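Local coordinates for protein mercuric reductase (Metallosphaera sedula, PDB 4YWO) that probably reduces mercuric ions to elemental mercury with NADPH, working as a homodimeric flavoenzyme that carries FAD, at residues A[31-36]-A[324-329]. Residues are numbered along the deposited sequence; the frame is centred on the assembly and turned at random.
Sequences MIKANE and ATENAL
T325 turns its methyl, CG2, toward K33 and A34; of the CA atoms of the two segments, those of A34 and T325 are the closest pair, 6.5 Å apart. CG2 lies 3.7 Å from the backbone N of A34 and 3.8 Å from CG of K33, while the K33 and T325 side chains pass alongside each other, pointing opposite ways. A chi1 of -61° sets OG1 of T325 anti to the carbonyl carbon and beside the backbone N, which leaves CG2 anti to that N and turned to the other helix; OG1 is bonded back within its own helix, to the carbonyl of G321.

One residue on, E326 holds its chain straight out to the carboxylate and meets K33, whose chain bends at chi2 and chi3 to bring CE and NZ alongside. The lysine's CE packs 3.7 Å from CB of E326, and its NZ ends 3.4 Å from OE1 in a salt bridge whose hydrogen bond is long and weak. K334 takes the other carboxylate oxygen, OE2, so each oxygen has a lysine partner, which would be expected to favour the charged form.

The next turn brings L329, with CD1 resting 4.0 Å from CA of A34 and 4.2 Å from CB of the same residue. A34 therefore sits against both T325 and L329, two side chains one helical turn apart, and its small side chain is consistent with the close approach, 9.0 Å between the segment axes, which cross at -40°. Beneath the pair, A34 and T325 both touch L18 of the central parallel strand 16-21. Helix 25-36 follows that strand in the dinucleotide-binding unit whose A26 binds FAD, and helix 314-330 packs beside it over the parallel sheet, the layered Rossmann-type FAD domain of the pyridine nucleotide-disulphide oxidoreductases.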
# COMPACT_ATOMS: atom_id res chain seq x y z
N MET A 31 -23.98 -1.32 17.78
CA MET A 31 -23.95 -1.61 19.18
C MET A 31 -22.91 -0.71 19.86
O MET A 31 -23.14 -0.17 20.98
CB MET A 31 -23.64 -3.02 19.46
CG MET A 31 -23.57 -3.31 20.95
SD MET A 31 -22.61 -4.77 21.30
CE MET A 31 -20.96 -4.61 20.60
N ILE A 32 -21.81 -0.60 19.19
CA ILE A 32 -20.67 0.18 19.77
C ILE A 32 -21.02 1.65 19.82
O ILE A 32 -20.87 2.29 20.89
CB ILE A 32 -19.39 -0.07 19.00
CG1 ILE A 32 -19.01 -1.50 19.21
CG2 ILE A 32 -18.30 0.97 19.47
CD1 ILE A 32 -17.86 -1.93 18.34
N LYS A 33 -21.54 2.18 18.73
CA LYS A 33 -21.99 3.52 18.67
C LYS A 33 -23.05 3.82 19.70
O LYS A 33 -23.06 4.91 20.26
CB LYS A 33 -22.50 3.90 17.34
CG LYS A 33 -22.93 5.33 17.20
CD LYS A 33 -21.73 6.22 17.54
CE LYS A 33 -21.73 7.43 16.62
NZ LYS A 33 -20.41 8.15 16.52
N ALA A 34 -23.97 2.89 19.88
CA ALA A 34 -25.01 3.13 20.88
C ALA A 34 -24.40 3.31 22.32
O ALA A 34 -24.79 4.26 23.04
CB ALA A 34 -26.00 1.95 20.86
N ASN A 35 -23.47 2.45 22.68
CA ASN A 35 -22.74 2.54 23.96
C ASN A 35 -22.04 3.88 24.11
O ASN A 35 -22.08 4.47 25.20
CB ASN A 35 -21.73 1.39 24.11
CG ASN A 35 -22.31 0.19 24.74
OD1 ASN A 35 -21.96 -0.13 25.83
ND2 ASN A 35 -23.18 -0.54 24.05
N GLU A 36 -21.38 4.32 23.07
CA GLU A 36 -20.71 5.63 22.99
C GLU A 36 -21.69 6.81 23.18
O GLU A 36 -21.33 7.86 23.71
CB GLU A 36 -19.94 5.78 21.70
CG GLU A 36 -18.75 4.78 21.63
CD GLU A 36 -18.02 4.73 20.27
OE1 GLU A 36 -18.51 5.33 19.27
OE2 GLU A 36 -16.92 4.10 20.22
N ALA A 324 -26.11 5.14 11.08
CA ALA A 324 -27.58 4.88 11.25
C ALA A 324 -27.91 5.06 12.70
O ALA A 324 -28.96 5.70 13.02
CB ALA A 324 -27.95 3.50 10.76
N THR A 325 -27.06 4.55 13.57
CA THR A 325 -27.25 4.58 15.00
C THR A 325 -27.21 6.05 15.49
O THR A 325 -28.06 6.52 16.27
CB THR A 325 -26.36 3.67 15.70
OG1 THR A 325 -26.57 2.32 15.30
CG2 THR A 325 -26.40 3.77 17.20
N GLU A 326 -26.17 6.78 15.08
CA GLU A 326 -26.08 8.16 15.49
C GLU A 326 -27.25 8.91 15.01
O GLU A 326 -27.82 9.78 15.82
CB GLU A 326 -24.73 8.75 14.97
CG GLU A 326 -24.57 10.16 15.44
CD GLU A 326 -23.20 10.73 15.16
OE1 GLU A 326 -22.37 10.05 14.51
OE2 GLU A 326 -23.01 11.92 15.51
N ASN A 327 -27.69 8.75 13.76
CA ASN A 327 -28.86 9.52 13.27
C ASN A 327 -30.12 9.13 14.08
O ASN A 327 -30.97 9.98 14.49
CB ASN A 327 -29.16 9.29 11.83
CG ASN A 327 -28.08 9.95 10.88
OD1 ASN A 327 -27.34 10.78 11.33
ND2 ASN A 327 -28.11 9.65 9.64
N ALA A 328 -30.19 7.87 14.43
CA ALA A 328 -31.44 7.40 15.17
C ALA A 328 -31.46 7.94 16.53
O ALA A 328 -32.58 8.38 16.96
CB ALA A 328 -31.47 5.85 15.19
N LEU A 329 -30.32 7.99 17.24
CA LEU A 329 -30.31 8.34 18.68
C LEU A 329 -30.07 9.83 18.94
O LEU A 329 -30.36 10.29 20.05
CB LEU A 329 -29.32 7.59 19.49
CG LEU A 329 -29.34 6.07 19.55
CD1 LEU A 329 -28.17 5.44 20.20
CD2 LEU A 329 -30.64 5.67 20.30